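Local coordinates for VWFA domain-containing protein (Bacteroides thetaiotaomicron, PDB 3IBS) that is of unknown function but probably sits in the cell membrane and carries a magnesium-binding von Willebrand factor type A domain, at residues A[11-16]-A[109-114]; A[17-22]-A[90-95]; A[46-51]-A[70-75]; A[55-60]-A[84-89]; A[145-150]-A[193-198]. One frame throughout, in Å; residues are numbered along the deposited sequence.

In the fold
All five contacts belong to one von Willebrand factor A domain, whose six-stranded sheet runs 62-69, 52-58, 13-19, 113-119, 140-147, 191-195. Interactions 1 and 5 pair parallel strands of it. Interaction 1 lies where strand 13-19 begins, interaction 2 where it ends, their centres about 22 Å apart. Interactions 2 and 4, with centres about 6 Å apart, join loops at the magnesium end. Interaction 3 lies about 13 Å from interaction 1, centre to centre, joined to it through Asp51 and Val12. Along the chain interactions 3 and 4 fall within the span of interactions 1 and 2; interaction 5 comes last. Metal site and opposite end are thus linked by one central strand.

Interaction 1: A[11-16]-A[109-114]; sequences GVEVII and EGVGRA
Glu13 and Val14 run parallel to Arg113 and Ala114 in direct register, held by backbone bonds from Glu13 N to Gly112 O, from Ala114 N to Glu13 O (2.9 Å) and from Ile15 N to Ala114 O. Glu13 therefore spends both its N-H and its C=O on this neighbour, whereas the backbone of Val14 bonds to Lys52 and Gly54 of strand 52-58. Before the pairing starts, a water takes the N-H of Gly112 and donates to Gly11 O. On one face Glu13 and Arg113 run alongside each other in the same direction and form a salt bridge, Arg113 NE to Glu13 OE1, of 3.0 Å. The carboxylate and guanidinium planes stand 84° apart, and NE reaches OE1 from above the carboxylate, 62° out of its plane; NH2 adds a weak bond to the same oxygen. This pairing joins the two central strands of the open, doubly wound sheet of the von Willebrand factor A fold, at the end away from the metal. Thr106 OG1 fixes the charged pair from outside, bonding to both Glu13 OE2 and Arg113 NH2, and Gln108 O takes a further bond from NH2. Val111 CB sits over the rim of one guanidinium face, 3.5 Å above the plane of Arg113. With CG1 of Val111 opposite the backbone N (chi1 -177°), that methyl reaches Gly11 O at 3.6 Å and the CG of Glu13 at 4.0 Å. Val12 CB rests 3.3 Å from Gly112 O, while Val12 and Ala114 pack against helix 200-214.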
# COMPACT_ATOMS: atom_id res chain seq x y z
N GLY A 11 -0.45 16.73 41.55
CA GLY A 11 -0.30 15.58 40.66
C GLY A 11 -1.60 15.14 40.00
O GLY A 11 -2.67 15.24 40.60
N VAL A 12 -1.52 14.65 38.76
CA VAL A 12 -2.69 14.10 38.09
C VAL A 12 -2.50 12.62 37.79
O VAL A 12 -1.41 12.08 37.97
CB VAL A 12 -3.07 14.89 36.80
CG1 VAL A 12 -3.39 16.32 37.16
CG2 VAL A 12 -1.98 14.82 35.75
N GLU A 13 -3.59 11.97 37.38
CA GLU A 13 -3.59 10.59 36.98
C GLU A 13 -4.02 10.52 35.51
O GLU A 13 -5.08 11.06 35.13
CB GLU A 13 -4.51 9.78 37.88
CG GLU A 13 -4.06 9.79 39.37
CD GLU A 13 -4.95 8.98 40.32
OE1 GLU A 13 -5.96 8.37 39.90
OE2 GLU A 13 -4.62 8.98 41.53
N VAL A 14 -3.19 9.87 34.70
CA VAL A 14 -3.41 9.80 33.26
C VAL A 14 -3.42 8.32 32.83
O VAL A 14 -2.45 7.59 33.08
CB VAL A 14 -2.31 10.58 32.48
CG1 VAL A 14 -2.47 10.38 30.96
CG2 VAL A 14 -2.36 12.07 32.80
N ILE A 15 -4.52 7.88 32.23
CA ILE A 15 -4.56 6.54 31.67
C ILE A 15 -4.67 6.59 30.16
O ILE A 15 -5.57 7.23 29.61
CB ILE A 15 -5.67 5.68 32.31
CG1 ILE A 15 -5.32 5.43 33.80
CG2 ILE A 15 -5.78 4.34 31.59
CD1 ILE A 15 -6.45 4.79 34.60
N ILE A 16 -3.74 5.94 29.48
CA ILE A 16 -3.77 5.92 28.02
C ILE A 16 -4.46 4.66 27.54
O ILE A 16 -4.15 3.57 28.01
CB ILE A 16 -2.35 5.98 27.44
CG1 ILE A 16 -1.74 7.34 27.82
CG2 ILE A 16 -2.38 5.80 25.87
CD1 ILE A 16 -0.38 7.24 28.30
N GLU A 109 -10.23 11.35 46.10
CA GLU A 109 -10.95 12.51 45.53
C GLU A 109 -10.08 13.78 45.54
O GLU A 109 -9.14 13.90 46.33
CB GLU A 109 -12.29 12.73 46.27
CG GLU A 109 -13.23 13.75 45.62
CD GLU A 109 -13.25 15.11 46.33
OE1 GLU A 109 -12.73 15.23 47.46
OE2 GLU A 109 -13.81 16.08 45.75
N GLY A 110 -10.40 14.72 44.64
CA GLY A 110 -9.65 15.98 44.52
C GLY A 110 -8.49 15.93 43.53
O GLY A 110 -7.64 16.83 43.51
N VAL A 111 -8.45 14.90 42.70
CA VAL A 111 -7.32 14.68 41.80
C VAL A 111 -7.77 14.81 40.34
O VAL A 111 -8.77 14.22 39.95
CB VAL A 111 -6.67 13.29 42.06
CG1 VAL A 111 -5.45 13.08 41.18
CG2 VAL A 111 -6.28 13.15 43.54
N GLY A 112 -7.04 15.59 39.55
CA GLY A 112 -7.29 15.70 38.11
C GLY A 112 -7.02 14.36 37.44
O GLY A 112 -6.01 13.71 37.73
N ARG A 113 -7.93 13.93 36.58
CA ARG A 113 -7.80 12.63 35.94
C ARG A 113 -8.16 12.72 34.47
O ARG A 113 -9.19 13.34 34.11
CB ARG A 113 -8.68 11.59 36.62
CG ARG A 113 -8.38 11.39 38.11
CD ARG A 113 -9.22 10.29 38.70
NE ARG A 113 -8.59 9.80 39.91
CZ ARG A 113 -8.82 10.27 41.14
NH1 ARG A 113 -9.68 11.27 41.34
NH2 ARG A 113 -8.17 9.74 42.17
N ALA A 114 -7.33 12.11 33.63
CA ALA A 114 -7.57 12.10 32.19
C ALA A 114 -7.45 10.69 31.61
O ALA A 114 -6.61 9.89 32.07
CB ALA A 114 -6.61 13.04 31.48
O HOH W 1 -4.62 16.76 40.74

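Interaction 2: A[17-22]-A[90-95]; sequences ALDISN and QGTAIG. With MG (magnesium ion), chain I.
The metal-ion-dependent adhesion site (MIDAS) of the von Willebrand factor A fold is formed here, where Ser21 and Asn22, in the Asp-x-Ser-x-Ser sequence that begins at Asp19, meet the loop of Gln90, Gly91 and Thr92. Ser21 OG binds the magnesium ion at 2.2 Å; four waters and Ser23 complete the shell. Asp19 stays in the second shell. Its OD1 takes both Ser21 N, closing an Asx turn, and Ser21 OG at 2.7 Å on its syn lone pair, which orients the hydroxyl oxygen toward the metal. Asp19 OD2 holds a metal-bound water and also Thr119 OG1. Thr92 works through water as well: its OG1 is 4.0 Å from the magnesium and accepts from another coordinated water, while also bonding to Glu122 O. In ligand-bound integrin relatives the matching threonine binds the metal directly, so this indirect link is consistent with a site without ligand. Thr92 CG2, meanwhile, touches Asp19 OD2 at 3.9 Å. At the outer end the Gln90 chain bends at chi2 (-54°), bringing OE1 to Asn22 N at 3.1 Å, with the donor tilted from the carbonyl plane. Gln90 NE2 bonds to Ser88 O and a water. The amides of Asn22 and Gln90 stack, planes 13° apart, Asn22 ND2 3.6 Å from Gln90 CD.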
# COMPACT_ATOMS: atom_id res chain seq x y z
N ALA A 17 -5.39 4.79 26.60
CA ALA A 17 -6.09 3.63 26.08
C ALA A 17 -5.68 3.53 24.62
O ALA A 17 -6.10 4.33 23.80
CB ALA A 17 -7.61 3.81 26.23
N LEU A 18 -4.82 2.57 24.32
CA LEU A 18 -4.19 2.51 23.00
C LEU A 18 -4.81 1.41 22.14
O LEU A 18 -4.80 0.23 22.50
CB LEU A 18 -2.68 2.30 23.17
CG LEU A 18 -1.82 2.04 21.92
CD1 LEU A 18 -1.91 3.22 20.92
CD2 LEU A 18 -0.36 1.78 22.35
N ASP A 19 -5.30 1.81 20.98
CA ASP A 19 -5.76 0.90 19.94
C ASP A 19 -4.57 0.09 19.43
O ASP A 19 -3.60 0.68 18.94
CB ASP A 19 -6.37 1.74 18.79
CG ASP A 19 -7.15 0.89 17.77
OD1 ASP A 19 -6.76 -0.28 17.54
OD2 ASP A 19 -8.14 1.41 17.19
N ILE A 20 -4.63 -1.24 19.56
CA ILE A 20 -3.63 -2.13 18.98
C ILE A 20 -4.23 -3.11 17.94
O ILE A 20 -3.66 -4.17 17.65
CB ILE A 20 -2.81 -2.89 20.06
CG1 ILE A 20 -3.69 -3.88 20.85
CG2 ILE A 20 -2.04 -1.89 20.96
CD1 ILE A 20 -2.88 -5.03 21.59
N SER A 21 -5.38 -2.76 17.37
CA SER A 21 -5.94 -3.56 16.27
C SER A 21 -5.03 -3.48 15.02
O SER A 21 -4.14 -2.61 14.95
CB SER A 21 -7.35 -3.11 15.93
OG SER A 21 -7.36 -1.82 15.37
N ASN A 22 -5.25 -4.39 14.07
CA ASN A 22 -4.43 -4.52 12.85
C ASN A 22 -4.30 -3.24 12.05
O ASN A 22 -3.25 -2.97 11.47
CB ASN A 22 -5.00 -5.64 11.94
CG ASN A 22 -4.90 -7.01 12.58
OD1 ASN A 22 -3.99 -7.26 13.36
ND2 ASN A 22 -5.84 -7.90 12.24
N GLN A 90 -10.39 -9.30 17.12
CA GLN A 90 -10.34 -8.01 16.44
C GLN A 90 -11.60 -7.17 16.71
O GLN A 90 -12.61 -7.69 17.16
CB GLN A 90 -9.97 -8.16 14.94
CG GLN A 90 -8.48 -8.61 14.75
CD GLN A 90 -7.47 -7.67 15.49
OE1 GLN A 90 -7.30 -6.51 15.09
NE2 GLN A 90 -6.82 -8.19 16.54
N GLY A 91 -11.50 -5.87 16.49
CA GLY A 91 -12.59 -4.93 16.76
C GLY A 91 -12.00 -3.62 17.23
O GLY A 91 -10.77 -3.45 17.26
N THR A 92 -12.87 -2.68 17.60
CA THR A 92 -12.44 -1.36 18.02
C THR A 92 -13.23 -0.99 19.27
O THR A 92 -14.09 -0.10 19.24
CB THR A 92 -12.68 -0.30 16.91
OG1 THR A 92 -12.16 -0.79 15.66
CG2 THR A 92 -11.98 1.05 17.25
N ALA A 93 -12.93 -1.68 20.37
CA ALA A 93 -13.73 -1.58 21.60
C ALA A 93 -13.34 -0.41 22.49
O ALA A 93 -12.86 -0.59 23.61
CB ALA A 93 -13.69 -2.91 22.38
N ILE A 94 -13.53 0.81 21.96
CA ILE A 94 -13.17 2.04 22.66
C ILE A 94 -13.97 2.22 23.97
O ILE A 94 -13.41 2.65 24.98
CB ILE A 94 -13.31 3.32 21.75
CG1 ILE A 94 -12.38 3.25 20.53
CG2 ILE A 94 -13.00 4.60 22.56
CD1 ILE A 94 -12.76 4.26 19.41
N GLY A 95 -15.26 1.91 23.94
CA GLY A 95 -16.12 1.98 25.13
C GLY A 95 -15.65 1.10 26.28
O GLY A 95 -15.51 1.57 27.41
MG MG I . -8.63 -1.15 13.76
O HOH W 2 -9.00 0.56 14.77
O HOH W 3 -4.82 -6.65 17.96
O HOH W 4 -10.17 -2.20 14.72
O HOH W 5 -9.93 -0.56 12.25
O HOH W 6 -8.18 -2.89 12.73

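Interaction 3: A[46-51]-A[70-75]; sequences DELDND and SDYISA
Ser70 opens the contact lightly, its CA 3.7 Å from Asp51 O, at the point where the von Willebrand factor A fold passes from edge strand 62-69 into helix 72-80. Facing it is the loop that leads from helix 33-46 into strand 52-58. The Ser70 carbonyl oxygen also lies over one face of the Tyr72 ring, toward the rim. Asp71 then caps the helix: as N-cap residue it accepts Ser74 N on OD1 (3.1 Å), met from above the carboxylate plane, and Ser74 OG on OD2. Its own N-H goes to Thr69 OG1. Tyr72, the first residue of the helix, carries most of the contact. With CG turned away from the carbonyl carbon and beside the backbone N (chi1 -55°), the ring reaches across to the loop and its hydroxyl enters the backbone bend of Leu48 to Asp51. Tyr72 OH donates to Asp51 O near the ring plane; the 2.5 Å between them is unusually short, and its exact value is doubtful. Asp49 O is 3.2 Å from the same Tyr72 OH, again close to the ring plane. Leu48 meets the ring obliquely, its CB 3.8 Å from Tyr72 CZ and its CD1 3.9 Å from Tyr72 CE1; both residues also pack on Val53 of strand 52-58. Ala75, nearly one turn on, also touches Val53. The bend that receives the hydroxyl is itself braced by Asp51, whose OD1 takes Val12 N while OD2 accepts Asp49 N at 2.9 Å.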
# COMPACT_ATOMS: atom_id res chain seq x y z
N ASP A 46 7.69 11.56 29.63
CA ASP A 46 8.83 12.43 29.96
C ASP A 46 8.38 13.78 30.49
O ASP A 46 9.14 14.43 31.19
CB ASP A 46 9.72 12.69 28.74
CG ASP A 46 10.49 11.46 28.29
OD1 ASP A 46 10.68 10.54 29.09
OD2 ASP A 46 10.93 11.43 27.12
N GLU A 47 7.18 14.23 30.12
CA GLU A 47 6.69 15.54 30.57
C GLU A 47 5.95 15.47 31.91
O GLU A 47 5.64 16.51 32.50
CB GLU A 47 5.79 16.18 29.50
CG GLU A 47 6.53 16.59 28.22
CD GLU A 47 7.72 17.51 28.47
OE1 GLU A 47 7.60 18.47 29.26
OE2 GLU A 47 8.80 17.25 27.88
N LEU A 48 5.67 14.26 32.39
CA LEU A 48 4.98 14.10 33.67
C LEU A 48 5.95 14.44 34.80
O LEU A 48 7.16 14.24 34.67
CB LEU A 48 4.45 12.68 33.84
CG LEU A 48 3.43 12.12 32.83
CD1 LEU A 48 3.01 10.72 33.28
CD2 LEU A 48 2.20 13.01 32.65
N ASP A 49 5.42 14.95 35.90
CA ASP A 49 6.27 15.28 37.04
C ASP A 49 5.87 14.53 38.31
O ASP A 49 6.49 13.52 38.64
CB ASP A 49 6.33 16.79 37.26
CG ASP A 49 7.35 17.18 38.32
OD1 ASP A 49 8.30 16.39 38.57
OD2 ASP A 49 7.22 18.28 38.89
N ASN A 50 4.86 15.00 39.03
CA ASN A 50 4.45 14.30 40.26
C ASN A 50 3.31 13.33 39.98
O ASN A 50 2.50 13.03 40.86
CB ASN A 50 4.05 15.33 41.34
CG ASN A 50 3.88 14.72 42.73
OD1 ASN A 50 4.28 13.57 42.99
ND2 ASN A 50 3.29 15.49 43.65
N ASP A 51 3.25 12.80 38.76
CA ASP A 51 2.00 12.24 38.25
C ASP A 51 1.98 10.72 38.16
O ASP A 51 3.03 10.07 38.23
CB ASP A 51 1.69 12.83 36.86
CG ASP A 51 1.79 14.35 36.83
OD1 ASP A 51 1.16 15.01 37.67
OD2 ASP A 51 2.49 14.89 35.95
N SER A 70 3.68 5.70 39.38
CA SER A 70 4.59 6.83 39.26
C SER A 70 5.95 6.36 38.72
O SER A 70 6.87 7.16 38.57
CB SER A 70 4.74 7.55 40.63
OG SER A 70 5.20 6.64 41.62
N ASP A 71 6.07 5.06 38.43
CA ASP A 71 7.35 4.49 37.99
C ASP A 71 7.49 4.67 36.47
O ASP A 71 7.04 3.80 35.69
CB ASP A 71 7.42 3.00 38.36
CG ASP A 71 8.76 2.36 37.99
OD1 ASP A 71 9.59 3.01 37.31
OD2 ASP A 71 8.98 1.18 38.37
N TYR A 72 8.11 5.78 36.05
CA TYR A 72 8.15 6.13 34.61
C TYR A 72 9.13 5.27 33.82
O TYR A 72 8.91 5.01 32.64
CB TYR A 72 8.44 7.61 34.38
CG TYR A 72 7.50 8.55 35.09
CD1 TYR A 72 6.16 8.20 35.34
CD2 TYR A 72 7.94 9.78 35.53
CE1 TYR A 72 5.30 9.05 36.01
CE2 TYR A 72 7.10 10.65 36.19
CZ TYR A 72 5.77 10.28 36.43
OH TYR A 72 4.96 11.16 37.09
N ILE A 73 10.20 4.84 34.48
CA ILE A 73 11.15 3.91 33.88
C ILE A 73 10.44 2.63 33.45
O ILE A 73 10.56 2.21 32.30
CB ILE A 73 12.33 3.59 34.83
CG1 ILE A 73 13.05 4.88 35.28
CG2 ILE A 73 13.30 2.60 34.20
CD1 ILE A 73 13.72 5.65 34.19
N SER A 74 9.67 2.03 34.36
CA SER A 74 8.91 0.82 34.02
C SER A 74 7.82 1.11 32.99
O SER A 74 7.56 0.28 32.14
CB SER A 74 8.29 0.18 35.25
OG SER A 74 9.30 -0.34 36.09
N ALA A 75 7.19 2.27 33.08
CA ALA A 75 6.13 2.65 32.16
C ALA A 75 6.64 2.60 30.71
O ALA A 75 5.99 2.04 29.84
CB ALA A 75 5.62 4.06 32.49

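Interaction 4: A[55-60]-A[84-89]; sequences MIVFAG and PSLISK
Ile87 supplies the apolar centre, laying its CD1 along the backbone of strand 52-58, 3.6 Å from Phe58 CA. The same methyl meets Val57 CG2 at 4.2 Å. The other branch, CG2, stands opposite the backbone N (chi1 -58° for CG1) and reaches Ala59 CB at 4.0 Å, so the two arms of Ile87 reach Val57 and Ala59, which flank Phe58 and both point toward the 84-89 loop. Leu86 extends the patch at its margin, its CD1 4.4 Å from Val57 CG2. Phe63 of strand 62-69 and Ile20 join Ile87 from outside, while the Phe58 ring turns to the other side, against helix 94-102 and Asp19. Ahead of Ile87 a 3-10 turn, closed by Ile87 N bonding to Pro84 O, places the isoleucine over the strand. Farther out the contact becomes polar: Gly60 N donates to Lys89 O at 2.9 Å. The bond is bent at the acceptor, with the donor 39° above the carbonyl plane, and Ala59 CB also touches that oxygen. Lys89 then runs fully extended alongside Gly60, CG 3.8 Å from Gly60 CA and CE 3.7 Å from Gly60 O, to a long, weak ion pair of NZ with Asp61. This joins two of the loops at the metal end of the sheet, and the side chain of Ala59 lies about 4 Å from that of the magnesium ligand Ser21. Apolar packing thus seats the 84-89 loop on the strand end, and the one hydrogen bond between the two segments ties it there at the polar margin.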
# COMPACT_ATOMS: atom_id res chain seq x y z
N MSE A 55 -1.80 2.30 31.53
CA MSE A 55 -2.04 2.02 30.11
C MSE A 55 -2.95 0.82 29.93
O MSE A 55 -2.82 -0.21 30.63
CB MSE A 55 -0.73 1.75 29.36
CG MSE A 55 0.31 2.88 29.47
SE MSE A 55 1.96 2.37 28.51
CE MSE A 55 1.10 2.45 26.80
N ILE A 56 -3.84 0.96 28.96
CA ILE A 56 -4.75 -0.10 28.54
C ILE A 56 -4.52 -0.28 27.06
O ILE A 56 -4.30 0.72 26.37
CB ILE A 56 -6.20 0.35 28.77
CG1 ILE A 56 -6.54 0.27 30.26
CG2 ILE A 56 -7.20 -0.44 27.92
CD1 ILE A 56 -7.67 1.17 30.67
N VAL A 57 -4.50 -1.52 26.58
CA VAL A 57 -4.46 -1.77 25.15
C VAL A 57 -5.82 -2.38 24.76
O VAL A 57 -6.46 -3.05 25.58
CB VAL A 57 -3.25 -2.65 24.72
CG1 VAL A 57 -1.93 -1.87 24.91
CG2 VAL A 57 -3.19 -3.96 25.54
N PHE A 58 -6.28 -2.10 23.55
CA PHE A 58 -7.56 -2.67 23.11
C PHE A 58 -7.59 -2.97 21.63
O PHE A 58 -6.91 -2.33 20.80
CB PHE A 58 -8.75 -1.76 23.50
CG PHE A 58 -8.83 -0.46 22.71
CD1 PHE A 58 -9.56 -0.40 21.50
CD2 PHE A 58 -8.21 0.69 23.17
CE1 PHE A 58 -9.65 0.78 20.78
CE2 PHE A 58 -8.29 1.89 22.47
CZ PHE A 58 -9.00 1.95 21.26
N ALA A 59 -8.39 -3.98 21.32
CA ALA A 59 -8.83 -4.18 19.96
C ALA A 59 -10.29 -4.63 20.10
O ALA A 59 -11.14 -3.81 20.44
CB ALA A 59 -7.93 -5.21 19.24
N GLY A 60 -10.58 -5.90 19.87
CA GLY A 60 -11.92 -6.45 20.15
C GLY A 60 -12.24 -6.55 21.63
O GLY A 60 -13.41 -6.50 22.02
N PRO A 84 0.15 -5.73 18.31
CA PRO A 84 -1.20 -6.26 18.07
C PRO A 84 -1.40 -7.71 18.53
O PRO A 84 -2.51 -8.10 18.85
CB PRO A 84 -1.34 -6.17 16.54
CG PRO A 84 -0.50 -4.98 16.19
CD PRO A 84 0.72 -5.16 17.07
N SER A 85 -0.34 -8.51 18.54
CA SER A 85 -0.44 -9.91 18.98
C SER A 85 -0.82 -10.06 20.46
O SER A 85 -1.23 -11.13 20.89
CB SER A 85 0.85 -10.66 18.66
OG SER A 85 1.93 -10.04 19.32
N LEU A 86 -0.72 -8.98 21.25
CA LEU A 86 -1.24 -9.03 22.63
C LEU A 86 -2.74 -9.38 22.69
O LEU A 86 -3.20 -9.94 23.68
CB LEU A 86 -0.99 -7.71 23.37
CG LEU A 86 0.47 -7.37 23.62
CD1 LEU A 86 0.54 -5.97 24.24
CD2 LEU A 86 1.16 -8.45 24.50
N ILE A 87 -3.50 -9.00 21.66
CA ILE A 87 -4.95 -9.29 21.61
C ILE A 87 -5.30 -9.88 20.25
O ILE A 87 -5.13 -9.23 19.22
CB ILE A 87 -5.81 -8.01 21.83
CG1 ILE A 87 -5.50 -7.37 23.18
CG2 ILE A 87 -7.32 -8.34 21.70
CD1 ILE A 87 -6.09 -5.98 23.34
N SER A 88 -5.82 -11.10 20.24
CA SER A 88 -6.20 -11.75 18.97
C SER A 88 -7.61 -11.38 18.47
O SER A 88 -7.80 -11.22 17.27
CB SER A 88 -6.03 -13.26 19.04
OG SER A 88 -6.69 -13.77 20.18
N LYS A 89 -8.58 -11.23 19.37
CA LYS A 89 -9.93 -10.80 18.99
C LYS A 89 -9.90 -9.41 18.35
O LYS A 89 -9.45 -8.43 18.97
CB LYS A 89 -10.84 -10.80 20.22
CG LYS A 89 -12.23 -10.25 19.98
CD LYS A 89 -13.15 -10.55 21.14
CE LYS A 89 -14.51 -9.90 20.96
NZ LYS A 89 -15.44 -10.31 22.07

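Interaction 5: A[145-150]-A[193-198]; sequences LGVGMP and VRVDNS
Gly146 O takes the N-H of Val195 at 2.7 Å. The CA of Arg194 adds a C-H...O contact to the same oxygen. One step back, Gly146 N donates to Val193 O at 2.8 Å, so Gly146 uses both backbone groups on the neighbouring strand, and Leu145 CA touches Val193 O as well. Strands 140-147 and 191-195 pair in parallel through these bonds, the axes of segments 145-147 and 193-195 34° apart, at the outer edge of the von Willebrand factor A sheet. On one face Leu145 and Val193 pack flank to flank, CD1 of Leu145 3.7 Å from Val193 CG1, and Leu145 CB meets Val195 CG2 at 3.8 Å. Arg194 takes the other face. Leaving with CG opposite its backbone N (chi1 -169°) and extended to NE, it runs past the carbonyl of Gly146, CG 3.7 Å from Gly146 O, toward Gly148. Its NE and NH2 both reach Gly148 O, each by a weak bond, NH2 at 3.3 Å. Met149 CA lies at the guanidinium edge, in its plane, and Pro150 CD approaches the group obliquely, 3.7 Å from NH2. Around the contact, helix 33-46 covers Leu145 and Val195 through Leu40, strand 113-119 flanks strand 140-147 on its inner side, and Glu178 of helix 178-187 touches both Arg194 and Pro150.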
# COMPACT_ATOMS: atom_id res chain seq x y z
N LEU A 145 -6.69 11.20 20.48
CA LEU A 145 -5.65 11.49 19.51
C LEU A 145 -5.92 10.58 18.35
O LEU A 145 -5.86 9.34 18.47
CB LEU A 145 -4.27 11.22 20.12
CG LEU A 145 -3.64 12.24 21.08
CD1 LEU A 145 -4.60 12.94 22.00
CD2 LEU A 145 -2.44 11.64 21.87
N GLY A 146 -6.26 11.19 17.22
CA GLY A 146 -6.69 10.43 16.06
C GLY A 146 -5.48 10.22 15.18
O GLY A 146 -4.84 11.18 14.77
N VAL A 147 -5.15 8.96 14.91
CA VAL A 147 -3.98 8.65 14.12
C VAL A 147 -4.41 8.13 12.76
O VAL A 147 -5.34 7.34 12.65
CB VAL A 147 -3.09 7.56 14.81
CG1 VAL A 147 -1.62 7.78 14.48
CG2 VAL A 147 -3.31 7.58 16.29
N GLY A 148 -3.71 8.58 11.72
CA GLY A 148 -3.90 8.05 10.38
C GLY A 148 -4.50 9.07 9.44
O GLY A 148 -4.81 10.18 9.86
N MSE A 149 -4.62 8.73 8.17
CA MSE A 149 -5.20 9.65 7.20
C MSE A 149 -6.67 9.28 6.97
O MSE A 149 -6.98 8.11 6.76
CB MSE A 149 -4.43 9.61 5.86
CG MSE A 149 -2.95 10.06 5.88
SE MSE A 149 -2.12 9.62 4.14
CE MSE A 149 -0.24 10.05 4.51
N PRO A 150 -7.55 10.27 7.03
CA PRO A 150 -8.98 10.10 6.68
C PRO A 150 -9.17 9.50 5.26
O PRO A 150 -10.13 8.77 5.03
CB PRO A 150 -9.53 11.54 6.70
CG PRO A 150 -8.58 12.30 7.58
CD PRO A 150 -7.24 11.67 7.39
N VAL A 193 -7.25 15.81 18.86
CA VAL A 193 -6.18 16.27 18.00
C VAL A 193 -5.79 15.16 17.05
O VAL A 193 -5.80 13.96 17.42
CB VAL A 193 -4.97 16.87 18.80
CG1 VAL A 193 -4.38 15.86 19.78
CG2 VAL A 193 -3.88 17.45 17.83
N ARG A 194 -5.52 15.54 15.81
CA ARG A 194 -5.05 14.60 14.83
C ARG A 194 -3.54 14.44 14.96
O ARG A 194 -2.80 15.42 15.07
CB ARG A 194 -5.41 15.03 13.40
CG ARG A 194 -5.16 13.94 12.35
CD ARG A 194 -5.38 14.50 10.96
NE ARG A 194 -5.03 13.55 9.90
CZ ARG A 194 -3.99 13.68 9.07
NH1 ARG A 194 -3.14 14.70 9.20
NH2 ARG A 194 -3.78 12.77 8.12
N VAL A 195 -3.10 13.20 14.93
CA VAL A 195 -1.69 12.93 15.00
C VAL A 195 -1.20 12.94 13.53
O VAL A 195 -1.78 12.30 12.68
CB VAL A 195 -1.41 11.59 15.70
CG1 VAL A 195 0.08 11.23 15.63
CG2 VAL A 195 -1.89 11.62 17.16
N ASP A 196 -0.18 13.74 13.25
CA ASP A 196 0.55 13.66 11.97
C ASP A 196 2.05 13.43 12.25
O ASP A 196 2.41 12.97 13.33
CB ASP A 196 0.30 14.90 11.12
CG ASP A 196 0.72 16.19 11.81
OD1 ASP A 196 1.59 16.15 12.72
OD2 ASP A 196 0.17 17.26 11.44
N ASN A 197 2.93 13.75 11.30
CA ASN A 197 4.35 13.45 11.46
C ASN A 197 5.13 14.39 12.39
O ASN A 197 6.23 14.05 12.84
CB ASN A 197 5.04 13.29 10.10
CG ASN A 197 4.59 12.03 9.38
OD1 ASN A 197 4.57 10.94 9.95
ND2 ASN A 197 4.21 12.18 8.11
N SER A 198 4.56 15.55 12.70
CA SER A 198 5.19 16.49 13.62
C SER A 198 4.94 16.08 15.08
O SER A 198 4.26 15.07 15.37
CB SER A 198 4.65 17.90 13.36
OG SER A 198 3.30 18.01 13.81